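Local coordinates for ALBA-Domain Protein (Trypanosoma brucei, PDB 7DL8) that probably binds RNA through a small alpha/beta domain of the Alba family, at residues S13-Y18 with Y41-G46; E51-V56 with D86-V91; M64-K69 with T93-F98. All blocks are in the same frame, centred on the assembly; numbering follows the deposited sequence.

Contact 1 of 3, residues S13-Y18 with Y41-G46; sequences SVRVGY and YVSALG
V14 pairs with Y41 and S43 of the neighbouring parallel strand through both of its backbone polar groups. V14 N donates to Y41 O over 2.8 Å, approaching some 28° off the carbonyl plane. In turn V14 O accepts the N-H of S43, with S43 N at 3.1 Å. V16 N then returns to S43 O at 2.8 Å, almost in line with that carbonyl, so the bonds splay to and fro as parallel strands require. Beyond the last direct bond, a water donates to V16 O and accepts from L45 N, bridging the strands.

R15 and S43 stand on one face of the sheet with S13 and Y41. The R15 chain starts with CG opposite the backbone N (chi1 162°) and then bends at chi2 and chi3, which folds the guanidinium back over the neighbouring strand. L45 CD2 lies over one face of that group, 4.0 Å from R15 NH1. The hydroxyl of S43 sits near its plane, but NH2 and OG are modelled too close for a bond to be assigned. Y41 leads its ring away toward strand 84-94, and its hydroxyl is bonded to E39.

Beneath, V16 CG2 meets V42 CG1 at 3.7 Å, and V16 CB lies 4.1 Å from A44 CB; helices 22-34 and 49-61 bury this side. The strands are the two ends of a beta-alpha-beta unit around helix 22-34. One face mixes the R15 guanidinium and the S13 and S43 hydroxyls with the Y41 ring; the other, formed by V14, V16, V42 and A44, is apolar, the division expected of a sheet with helices packed on one side.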
ATOM      1  N   SER A  13       3.102   5.872 -22.341  1.00 45.85           N
ATOM      2  CA  SER A  13       2.537   5.003 -21.318  1.00 47.99           C
ATOM      3  C   SER A  13       3.509   4.957 -20.150  1.00 48.55           C
ATOM      4  O   SER A  13       4.645   4.497 -20.300  1.00 55.69           O
ATOM      5  CB  SER A  13       2.273   3.599 -21.866  1.00 51.03           C
ATOM      6  OG  SER A  13       2.220   2.643 -20.822  1.00 55.18           O
ATOM      7  N   VAL A  14       3.058   5.427 -18.991  1.00 45.90           N
ATOM      8  CA  VAL A  14       3.859   5.474 -17.775  1.00 48.03           C
ATOM      9  C   VAL A  14       3.349   4.389 -16.838  1.00 51.19           C
ATOM     10  O   VAL A  14       2.178   4.404 -16.439  1.00 54.34           O
ATOM     11  CB  VAL A  14       3.800   6.857 -17.108  1.00 45.39           C
ATOM     12  CG1 VAL A  14       4.646   6.878 -15.843  1.00 38.19           C
ATOM     13  CG2 VAL A  14       4.252   7.934 -18.081  1.00 40.92           C
ATOM     14  N   ARG A  15       4.225   3.453 -16.485  1.00 46.82           N
ATOM     15  CA  ARG A  15       3.878   2.349 -15.599  1.00 41.61           C
ATOM     16  C   ARG A  15       4.332   2.709 -14.191  1.00 46.20           C
ATOM     17  O   ARG A  15       5.535   2.806 -13.923  1.00 46.43           O
ATOM     18  CB  ARG A  15       4.525   1.049 -16.076  1.00 39.06           C
ATOM     19  CG  ARG A  15       4.596  -0.045 -15.015  1.00 36.54           C
ATOM     20  CD  ARG A  15       3.215  -0.567 -14.661  1.00 38.26           C
ATOM     21  NE  ARG A  15       2.844  -1.717 -15.481  1.00 57.93           N
ATOM     22  CZ  ARG A  15       1.919  -1.683 -16.433  1.00 61.06           C
ATOM     23  NH1 ARG A  15       1.642  -2.773 -17.133  1.00 60.61           N
ATOM     24  NH2 ARG A  15       1.275  -0.555 -16.687  1.00 67.96           N
ATOM     25  N   VAL A  16       3.371   2.918 -13.297  1.00 46.64           N
ATOM     26  CA  VAL A  16       3.679   3.261 -11.914  1.00 46.90           C
ATOM     27  C   VAL A  16       4.012   1.979 -11.165  1.00 50.41           C
ATOM     28  O   VAL A  16       3.253   1.003 -11.206  1.00 58.33           O
ATOM     29  CB  VAL A  16       2.507   4.009 -11.260  1.00 41.79           C
ATOM     30  CG1 VAL A  16       2.821   4.307  -9.802  1.00 37.77           C
ATOM     31  CG2 VAL A  16       2.218   5.294 -12.017  1.00 38.84           C
ATOM     32  N   GLY A  17       5.146   1.982 -10.479  1.00 52.18           N
ATOM     33  CA  GLY A  17       5.642   0.790  -9.837  1.00 51.19           C
ATOM     34  C   GLY A  17       6.679   1.132  -8.794  1.00 54.09           C
ATOM     35  O   GLY A  17       6.856   2.294  -8.420  1.00 58.12           O
ATOM     36  N   TYR A  18       7.372   0.095  -8.331  1.00 57.91           N
ATOM     37  CA  TYR A  18       8.335   0.250  -7.253  1.00 53.36           C
ATOM     38  C   TYR A  18       9.698   0.690  -7.761  1.00 49.17           C
ATOM     39  O   TYR A  18      10.535   1.111  -6.955  1.00 42.11           O
ATOM     40  CB  TYR A  18       8.502  -1.079  -6.517  1.00 50.61           C
ATOM     41  CG  TYR A  18       9.224  -2.106  -7.367  1.00 58.18           C
ATOM     42  CD1 TYR A  18       8.590  -2.714  -8.443  1.00 66.98           C
ATOM     43  CD2 TYR A  18      10.549  -2.442  -7.117  1.00 59.32           C
ATOM     44  CE1 TYR A  18       9.244  -3.636  -9.236  1.00 69.85           C
ATOM     45  CE2 TYR A  18      11.215  -3.365  -7.908  1.00 65.70           C
ATOM     46  CZ  TYR A  18      10.554  -3.962  -8.962  1.00 71.20           C
ATOM     47  OH  TYR A  18      11.205  -4.883  -9.752  1.00 74.48           O
ATOM     48  N   TYR A  41      -0.913   7.431 -20.730  1.00 51.31           N
ATOM     49  CA  TYR A  41      -1.598   6.311 -20.090  1.00 48.30           C
ATOM     50  C   TYR A  41      -0.869   5.970 -18.794  1.00 53.29           C
ATOM     51  O   TYR A  41       0.229   5.407 -18.822  1.00 60.98           O
ATOM     52  CB  TYR A  41      -1.649   5.100 -21.021  1.00 43.38           C
ATOM     53  CG  TYR A  41      -2.558   5.261 -22.222  1.00 44.98           C
ATOM     54  CD1 TYR A  41      -2.199   6.082 -23.284  1.00 44.69           C
ATOM     55  CD2 TYR A  41      -3.766   4.582 -22.301  1.00 50.83           C
ATOM     56  CE1 TYR A  41      -3.023   6.230 -24.384  1.00 43.47           C
ATOM     57  CE2 TYR A  41      -4.597   4.722 -23.399  1.00 51.41           C
ATOM     58  CZ  TYR A  41      -4.220   5.548 -24.437  1.00 51.28           C
ATOM     59  OH  TYR A  41      -5.041   5.693 -25.532  1.00 58.02           O
ATOM     60  N   VAL A  42      -1.478   6.314 -17.661  1.00 48.57           N
ATOM     61  CA  VAL A  42      -0.916   6.038 -16.343  1.00 43.89           C
ATOM     62  C   VAL A  42      -1.553   4.758 -15.818  1.00 48.19           C
ATOM     63  O   VAL A  42      -2.767   4.712 -15.581  1.00 48.74           O
ATOM     64  CB  VAL A  42      -1.144   7.211 -15.377  1.00 44.78           C
ATOM     65  CG1 VAL A  42      -0.477   6.933 -14.038  1.00 41.38           C
ATOM     66  CG2 VAL A  42      -0.619   8.506 -15.980  1.00 42.24           C
ATOM     67  N   SER A  43      -0.742   3.717 -15.642  1.00 46.36           N
ATOM     68  CA  SER A  43      -1.233   2.399 -15.269  1.00 49.58           C
ATOM     69  C   SER A  43      -0.385   1.812 -14.147  1.00 45.70           C
ATOM     70  O   SER A  43       0.744   2.245 -13.900  1.00 38.52           O
ATOM     71  CB  SER A  43      -1.246   1.449 -16.475  1.00 55.13           C
ATOM     72  OG  SER A  43       0.035   1.373 -17.075  1.00 59.25           O
ATOM     73  N   ALA A  44      -0.940   0.801 -13.480  1.00 41.75           N
ATOM     74  CA  ALA A  44      -0.232   0.098 -12.415  1.00 47.35           C
ATOM     75  C   ALA A  44      -0.891  -1.255 -12.181  1.00 43.35           C
ATOM     76  O   ALA A  44      -2.034  -1.489 -12.580  1.00 39.61           O
ATOM     77  CB  ALA A  44      -0.207   0.914 -11.119  1.00 51.27           C
ATOM     78  N   LEU A  45      -0.151  -2.141 -11.520  1.00 43.61           N
ATOM     79  CA  LEU A  45      -0.590  -3.505 -11.263  1.00 42.39           C
ATOM     80  C   LEU A  45      -0.753  -3.749  -9.769  1.00 42.56           C
ATOM     81  O   LEU A  45       0.059  -3.287  -8.963  1.00 49.63           O
ATOM     82  CB  LEU A  45       0.417  -4.518 -11.817  1.00 46.97           C
ATOM     83  CG  LEU A  45       0.795  -4.487 -13.294  1.00 49.16           C
ATOM     84  CD1 LEU A  45       1.809  -5.587 -13.553  1.00 51.72           C
ATOM     85  CD2 LEU A  45      -0.414  -4.654 -14.196  1.00 46.59           C
ATOM     86  N   GLY A  46      -1.798  -4.492  -9.416  1.00 42.94           N
ATOM     87  CA  GLY A  46      -2.010  -4.983  -8.067  1.00 41.97           C
ATOM     88  C   GLY A  46      -1.912  -3.949  -6.964  1.00 47.68           C
ATOM     89  O   GLY A  46      -2.698  -2.997  -6.912  1.00 48.98           O
TER
HETATM   90  O   HOH W   1       2.994  -1.875 -11.250  1.00 50.45           O

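Contact 2 of 3, residues E51-V56 with D86-V91; sequences EAVSVV and DKIEIV
I90 packs from strand 84-94 against helix 49-61, with V56 meeting it from CB to the tip. I90 CB already lies 4.0 Å from V56 CG2. The short branch, I90 CG2, touches both methyls of V56, at 3.7 Å from V56 CG2 and 4.0 Å from V56 CG1. The longer branch leaves on the other course: with CG1 turned opposite the carbonyl carbon (chi1 -57°), CD1 extends toward the preceding helical turn. At this tip, I90 CD1 itself touches V56 CG2 at 3.8 Å and A52 O at 3.9 Å, the latter a backbone oxygen that also takes a weak helical bond from V56 N. V53 CG2 is a more distant neighbour of the same methyl.

This is a helix laid on a sheet, as in the alpha/beta sandwich of Alba domains. The short segments run nearly parallel, 11° apart, with their axes 9.4 Å from each other, and no hydrogen bond crosses the interface. Facing the helix from the strand are I88 and I90, while E89 and V91 point to the other side.

Two residues earlier on the strand, I88 divides its branches between two residues of the helix. I88 CG2 faces A52 CB at 4.2 Å, and the A52 methyl also rests on A44. I88 CD1 meets V53 CG2 at 4.1 Å, the two side chains crossing at about a right angle. I88 also packs on I88 of a neighbouring subunit, and V53 on D86 of that same subunit.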
ATOM      1  N   GLU A  51      -1.118   3.715  -5.834  1.00 46.45           N
ATOM      2  CA  GLU A  51      -0.049   4.667  -6.120  1.00 47.19           C
ATOM      3  C   GLU A  51      -0.247   5.338  -7.474  1.00 47.39           C
ATOM      4  O   GLU A  51       0.089   6.517  -7.637  1.00 48.18           O
ATOM      5  CB  GLU A  51       1.305   3.958  -6.065  1.00 52.66           C
ATOM      6  CG  GLU A  51       2.511   4.875  -6.193  1.00 60.92           C
ATOM      7  CD  GLU A  51       3.812   4.106  -6.350  1.00 65.03           C
ATOM      8  OE1 GLU A  51       3.823   2.890  -6.064  1.00 68.53           O
ATOM      9  OE2 GLU A  51       4.822   4.715  -6.762  1.00 65.64           O
ATOM     10  N   ALA A  52      -0.790   4.610  -8.455  1.00 51.14           N
ATOM     11  CA  ALA A  52      -1.125   5.229  -9.734  1.00 46.61           C
ATOM     12  C   ALA A  52      -2.222   6.273  -9.577  1.00 51.81           C
ATOM     13  O   ALA A  52      -2.240   7.267 -10.310  1.00 50.64           O
ATOM     14  CB  ALA A  52      -1.552   4.166 -10.744  1.00 38.29           C
ATOM     15  N   VAL A  53      -3.146   6.058  -8.638  1.00 50.90           N
ATOM     16  CA  VAL A  53      -4.200   7.035  -8.392  1.00 46.95           C
ATOM     17  C   VAL A  53      -3.621   8.284  -7.741  1.00 49.79           C
ATOM     18  O   VAL A  53      -4.028   9.410  -8.051  1.00 49.05           O
ATOM     19  CB  VAL A  53      -5.315   6.407  -7.534  1.00 46.91           C
ATOM     20  CG1 VAL A  53      -6.278   7.473  -7.029  1.00 45.44           C
ATOM     21  CG2 VAL A  53      -6.059   5.344  -8.328  1.00 46.48           C
ATOM     22  N   SER A  54      -2.646   8.108  -6.847  1.00 51.15           N
ATOM     23  CA  SER A  54      -2.014   9.258  -6.210  1.00 49.51           C
ATOM     24  C   SER A  54      -1.208  10.083  -7.205  1.00 38.78           C
ATOM     25  O   SER A  54      -1.130  11.308  -7.069  1.00 48.67           O
ATOM     26  CB  SER A  54      -1.121   8.792  -5.059  1.00 54.93           C
ATOM     27  OG  SER A  54      -0.135   9.763  -4.749  1.00 65.08           O
ATOM     28  N   VAL A  55      -0.615   9.436  -8.211  1.00 44.65           N
ATOM     29  CA  VAL A  55       0.115  10.172  -9.240  1.00 47.01           C
ATOM     30  C   VAL A  55      -0.834  11.067 -10.028  1.00 47.04           C
ATOM     31  O   VAL A  55      -0.513  12.223 -10.335  1.00 49.66           O
ATOM     32  CB  VAL A  55       0.873   9.196 -10.158  1.00 45.70           C
ATOM     33  CG1 VAL A  55       1.275   9.876 -11.458  1.00 46.33           C
ATOM     34  CG2 VAL A  55       2.098   8.642  -9.445  1.00 37.24           C
ATOM     35  N   VAL A  56      -2.030  10.562 -10.339  1.00 45.53           N
ATOM     36  CA  VAL A  56      -2.985  11.344 -11.116  1.00 45.45           C
ATOM     37  C   VAL A  56      -3.599  12.445 -10.260  1.00 47.17           C
ATOM     38  O   VAL A  56      -3.814  13.569 -10.732  1.00 42.19           O
ATOM     39  CB  VAL A  56      -4.061  10.420 -11.715  1.00 42.82           C
ATOM     40  CG1 VAL A  56      -5.205  11.233 -12.307  1.00 38.60           C
ATOM     41  CG2 VAL A  56      -3.449   9.504 -12.765  1.00 45.88           C
ATOM     42  N   ASP A  86      -4.612  -7.694 -11.172  1.00 53.05           N
ATOM     43  CA  ASP A  86      -5.517  -6.634 -11.591  1.00 53.93           C
ATOM     44  C   ASP A  86      -4.737  -5.379 -11.958  1.00 52.51           C
ATOM     45  O   ASP A  86      -3.644  -5.127 -11.445  1.00 54.42           O
ATOM     46  CB  ASP A  86      -6.530  -6.326 -10.490  1.00 59.40           C
ATOM     47  CG  ASP A  86      -7.497  -7.469 -10.259  1.00 65.76           C
ATOM     48  OD1 ASP A  86      -7.989  -8.044 -11.253  1.00 69.68           O
ATOM     49  OD2 ASP A  86      -7.753  -7.804  -9.085  1.00 63.99           O
ATOM     50  N   LYS A  87      -5.316  -4.589 -12.859  1.00 52.77           N
ATOM     51  CA  LYS A  87      -4.632  -3.451 -13.453  1.00 50.13           C
ATOM     52  C   LYS A  87      -5.588  -2.279 -13.616  1.00 49.71           C
ATOM     53  O   LYS A  87      -6.747  -2.463 -13.997  1.00 53.11           O
ATOM     54  CB  LYS A  87      -4.030  -3.845 -14.807  1.00 50.57           C
ATOM     55  CG  LYS A  87      -3.633  -2.691 -15.705  1.00 58.76           C
ATOM     56  CD  LYS A  87      -3.104  -3.215 -17.029  1.00 62.62           C
ATOM     57  CE  LYS A  87      -2.728  -2.086 -17.970  1.00 62.24           C
ATOM     58  NZ  LYS A  87      -2.472  -2.587 -19.350  1.00 61.41           N
ATOM     59  N   ILE A  88      -5.095  -1.077 -13.325  1.00 48.55           N
ATOM     60  CA  ILE A  88      -5.823   0.161 -13.576  1.00 45.88           C
ATOM     61  C   ILE A  88      -5.077   0.937 -14.652  1.00 49.42           C
ATOM     62  O   ILE A  88      -3.857   0.808 -14.801  1.00 55.93           O
ATOM     63  CB  ILE A  88      -5.991   1.007 -12.293  1.00 40.08           C
ATOM     64  CG1 ILE A  88      -7.114   2.033 -12.462  1.00 35.20           C
ATOM     65  CG2 ILE A  88      -4.687   1.701 -11.921  1.00 37.20           C
ATOM     66  CD1 ILE A  88      -7.455   2.780 -11.191  1.00 40.14           C
ATOM     67  N   GLU A  89      -5.820   1.725 -15.428  1.00 43.33           N
ATOM     68  CA  GLU A  89      -5.240   2.536 -16.495  1.00 45.52           C
ATOM     69  C   GLU A  89      -5.994   3.857 -16.569  1.00 47.63           C
ATOM     70  O   GLU A  89      -7.186   3.875 -16.890  1.00 40.02           O
ATOM     71  CB  GLU A  89      -5.283   1.810 -17.839  1.00 45.04           C
ATOM     72  CG  GLU A  89      -4.622   2.582 -18.970  1.00 59.65           C
ATOM     73  CD  GLU A  89      -4.686   1.851 -20.296  1.00 69.80           C
ATOM     74  OE1 GLU A  89      -5.760   1.869 -20.934  1.00 68.43           O
ATOM     75  OE2 GLU A  89      -3.662   1.261 -20.699  1.00 74.08           O
ATOM     76  N   ILE A  90      -5.303   4.953 -16.268  1.00 45.51           N
ATOM     77  CA  ILE A  90      -5.874   6.294 -16.305  1.00 44.06           C
ATOM     78  C   ILE A  90      -5.278   7.042 -17.488  1.00 50.42           C
ATOM     79  O   ILE A  90      -4.051   7.131 -17.622  1.00 51.39           O
ATOM     80  CB  ILE A  90      -5.617   7.053 -14.990  1.00 44.48           C
ATOM     81  CG1 ILE A  90      -6.183   6.269 -13.805  1.00 47.40           C
ATOM     82  CG2 ILE A  90      -6.222   8.448 -15.053  1.00 43.07           C
ATOM     83  CD1 ILE A  90      -5.249   6.200 -12.617  1.00 46.51           C
ATOM     84  N   VAL A  91      -6.144   7.574 -18.346  1.00 48.59           N
ATOM     85  CA  VAL A  91      -5.730   8.365 -19.499  1.00 44.71           C
ATOM     86  C   VAL A  91      -5.888   9.834 -19.139  1.00 49.24           C
ATOM     87  O   VAL A  91      -6.994  10.289 -18.822  1.00 44.80           O
ATOM     88  CB  VAL A  91      -6.554   8.012 -20.748  1.00 49.83           C
ATOM     89  CG1 VAL A  91      -6.063   8.806 -21.950  1.00 48.34           C
ATOM     90  CG2 VAL A  91      -6.492   6.517 -21.021  1.00 36.99           C
TER

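Contact 3 of 3, residues M64-K69 with T93-F98; sequences MVVVKK and TKADGF
M64 and F98 make the dense end of this contact. The methionine chain, bent at chi2 and chi3, curls beside the ring and brings M64 CE to 3.6 Å from F98 CE1. The sulfur is an oblique Met-aromatic partner, 5.0 Å from the F98 ring centroid and 50° off the normal. F98 points its ring this way because CG stands opposite its own backbone N (chi1 172°), and L33 and H34 of helix 22-34 pack on it as well. M64 O accepts A95 N at 2.9 Å, the donor lying well above the carbonyl plane.

The segments belong to the beta hairpin of strands 65-76 and 84-94, whose last strand leaves through a type II turn, A95 to F98, into helix 98-123, with G97 as the N-cap. V66 and T93 form a hydrogen-bonded antiparallel pair: V66 N to T93 O at 3.0 Å, and T93 N to V66 O at 3.1 Å.

On the solvent side, exposed V66 still brings CG2 to 3.2 Å from T93 OG1. Looser are V66 CG1, 4.0 Å from A95 CB, and K68 CB, 4.2 Å from T93 CG2, beyond which the lysine chain leads off. There K68 and K69 both face V91 in a classic beta bulge.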
ATOM      1  N   MET A  64      -2.867  20.391 -13.835  1.00 48.61           N
ATOM      2  CA  MET A  64      -2.109  20.143 -15.055  1.00 52.88           C
ATOM      3  C   MET A  64      -2.824  19.232 -16.038  1.00 51.32           C
ATOM      4  O   MET A  64      -2.671  19.410 -17.251  1.00 51.36           O
ATOM      5  CB  MET A  64      -0.750  19.519 -14.718  1.00 52.69           C
ATOM      6  CG  MET A  64       0.112  20.363 -13.806  1.00 57.09           C
ATOM      7  SD  MET A  64       0.561  21.935 -14.553  1.00 62.39           S
ATOM      8  CE  MET A  64       2.113  21.496 -15.325  1.00 51.79           C
ATOM      9  N   VAL A  65      -3.601  18.262 -15.556  1.00 50.78           N
ATOM     10  CA  VAL A  65      -4.222  17.274 -16.425  1.00 46.77           C
ATOM     11  C   VAL A  65      -5.717  17.219 -16.151  1.00 59.10           C
ATOM     12  O   VAL A  65      -6.212  17.705 -15.132  1.00 68.56           O
ATOM     13  CB  VAL A  65      -3.605  15.868 -16.253  1.00 37.29           C
ATOM     14  CG1 VAL A  65      -2.086  15.930 -16.319  1.00 35.33           C
ATOM     15  CG2 VAL A  65      -4.070  15.240 -14.945  1.00 34.86           C
ATOM     16  N   VAL A  66      -6.433  16.612 -17.091  1.00 58.41           N
ATOM     17  CA  VAL A  66      -7.822  16.218 -16.909  1.00 53.41           C
ATOM     18  C   VAL A  66      -7.931  14.744 -17.267  1.00 50.95           C
ATOM     19  O   VAL A  66      -7.303  14.280 -18.224  1.00 51.60           O
ATOM     20  CB  VAL A  66      -8.786  17.068 -17.764  1.00 50.47           C
ATOM     21  CG1 VAL A  66      -8.913  18.468 -17.182  1.00 51.93           C
ATOM     22  CG2 VAL A  66      -8.308  17.132 -19.205  1.00 51.39           C
ATOM     23  N   VAL A  67      -8.713  14.006 -16.486  1.00 47.72           N
ATOM     24  CA  VAL A  67      -8.858  12.570 -16.696  1.00 45.41           C
ATOM     25  C   VAL A  67      -9.827  12.338 -17.853  1.00 49.28           C
ATOM     26  O   VAL A  67     -10.961  12.810 -17.830  1.00 54.19           O
ATOM     27  CB  VAL A  67      -9.346  11.871 -15.420  1.00 46.51           C
ATOM     28  CG1 VAL A  67      -9.581  10.395 -15.689  1.00 40.90           C
ATOM     29  CG2 VAL A  67      -8.330  12.057 -14.301  1.00 46.68           C
ATOM     30  N   LYS A  68      -9.362  11.607 -18.866  1.00 44.14           N
ATOM     31  CA  LYS A  68     -10.199  11.285 -20.016  1.00 49.58           C
ATOM     32  C   LYS A  68     -10.864   9.922 -19.905  1.00 51.53           C
ATOM     33  O   LYS A  68     -11.968   9.742 -20.430  1.00 50.30           O
ATOM     34  CB  LYS A  68      -9.365  11.338 -21.304  1.00 53.25           C
ATOM     35  CG  LYS A  68     -10.142  11.017 -22.574  1.00 62.35           C
ATOM     36  CD  LYS A  68      -9.221  10.843 -23.771  1.00 70.33           C
ATOM     37  CE  LYS A  68     -10.000  10.423 -25.008  1.00 78.13           C
ATOM     38  NZ  LYS A  68     -10.668   9.103 -24.828  1.00 85.22           N
ATOM     39  N   LYS A  69     -10.248   8.974 -19.201  1.00 48.30           N
ATOM     40  CA  LYS A  69     -10.784   7.622 -19.113  1.00 45.63           C
ATOM     41  C   LYS A  69     -10.047   6.856 -18.027  1.00 46.00           C
ATOM     42  O   LYS A  69      -8.835   7.018 -17.861  1.00 52.73           O
ATOM     43  CB  LYS A  69     -10.653   6.889 -20.455  1.00 50.74           C
ATOM     44  CG  LYS A  69     -11.526   5.654 -20.586  1.00 58.14           C
ATOM     45  CD  LYS A  69     -11.524   5.138 -22.014  1.00 61.90           C
ATOM     46  CE  LYS A  69     -10.373   4.174 -22.249  1.00 66.35           C
ATOM     47  NZ  LYS A  69      -9.971   4.126 -23.682  1.00 70.07           N
ATOM     48  N   THR A  93      -4.987  13.971 -20.241  1.00 53.40           N
ATOM     49  CA  THR A  93      -4.638  14.925 -21.282  1.00 50.22           C
ATOM     50  C   THR A  93      -4.343  16.269 -20.631  1.00 50.94           C
ATOM     51  O   THR A  93      -4.540  16.456 -19.429  1.00 51.02           O
ATOM     52  CB  THR A  93      -5.755  15.073 -22.326  1.00 53.43           C
ATOM     53  OG1 THR A  93      -6.873  15.754 -21.744  1.00 55.83           O
ATOM     54  CG2 THR A  93      -6.202  13.709 -22.835  1.00 49.80           C
ATOM     55  N   LYS A  94      -3.861  17.209 -21.441  1.00 54.39           N
ATOM     56  CA  LYS A  94      -3.551  18.537 -20.931  1.00 48.75           C
ATOM     57  C   LYS A  94      -4.808  19.230 -20.425  1.00 48.69           C
ATOM     58  O   LYS A  94      -5.877  19.141 -21.035  1.00 57.28           O
ATOM     59  CB  LYS A  94      -2.915  19.395 -22.024  1.00 51.88           C
ATOM     60  CG  LYS A  94      -1.420  19.242 -22.193  1.00 48.07           C
ATOM     61  CD  LYS A  94      -0.937  20.174 -23.291  1.00 48.42           C
ATOM     62  CE  LYS A  94       0.296  19.633 -23.976  1.00 56.37           C
ATOM     63  NZ  LYS A  94      -0.029  18.478 -24.862  1.00 64.66           N
ATOM     64  N   ALA A  95      -4.672  19.927 -19.303  1.00 51.25           N
ATOM     65  CA  ALA A  95      -5.730  20.797 -18.822  1.00 48.49           C
ATOM     66  C   ALA A  95      -5.557  22.182 -19.434  1.00 51.80           C
ATOM     67  O   ALA A  95      -4.550  22.480 -20.080  1.00 51.74           O
ATOM     68  CB  ALA A  95      -5.719  20.871 -17.296  1.00 46.04           C
ATOM     69  N   ASP A  96      -6.551  23.039 -19.229  1.00 55.83           N
ATOM     70  CA  ASP A  96      -6.457  24.390 -19.759  1.00 55.43           C
ATOM     71  C   ASP A  96      -5.437  25.178 -18.949  1.00 59.08           C
ATOM     72  O   ASP A  96      -5.466  25.167 -17.714  1.00 67.69           O
ATOM     73  CB  ASP A  96      -7.821  25.077 -19.721  1.00 52.45           C
ATOM     74  N   GLY A  97      -4.533  25.861 -19.645  1.00 46.80           N
ATOM     75  CA  GLY A  97      -3.433  26.520 -18.973  1.00 61.66           C
ATOM     76  C   GLY A  97      -2.316  25.603 -18.530  1.00 65.36           C
ATOM     77  O   GLY A  97      -1.555  25.967 -17.629  1.00 70.49           O
ATOM     78  N   PHE A  98      -2.192  24.419 -19.134  1.00 67.24           N
ATOM     79  CA  PHE A  98      -1.090  23.522 -18.794  1.00 55.55           C
ATOM     80  C   PHE A  98       0.254  24.140 -19.160  1.00 52.56           C
ATOM     81  O   PHE A  98       1.185  24.156 -18.348  1.00 49.33           O
ATOM     82  CB  PHE A  98      -1.270  22.173 -19.496  1.00 46.35           C
ATOM     83  CG  PHE A  98      -0.083  21.253 -19.367  1.00 40.61           C
ATOM     84  CD1 PHE A  98       0.036  20.405 -18.278  1.00 46.56           C
ATOM     85  CD2 PHE A  98       0.914  21.235 -20.332  1.00 42.51           C
ATOM     86  CE1 PHE A  98       1.122  19.557 -18.154  1.00 43.10           C
ATOM     87  CE2 PHE A  98       2.003  20.392 -20.210  1.00 47.58           C
ATOM     88  CZ  PHE A  98       2.107  19.552 -19.119  1.00 43.52           C
TER

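In the fold
The three contacts share one four-stranded sheet, ordered 13-16, 39-45, 84-94, 65-76. Contact 1 joins the first two strands, contact 3 the last two, and contact 2 sets helix 49-61 against strand 84-94, which contact 3 also uses. Contacts 1 and 2 have centres about 6 Å apart and are joined by probable hydrogen bonds, V42 O to I90 N at 2.6 Å and G46 N to D86 O at 2.8 Å. Contacts 2 and 3, about 15 Å apart by centres, meet through V91 and the K68-K69 bulge, and V67 packs on both V56 and I90. Contacts 1 and 3 stay apart, with nearest atoms about 5 Å from each other.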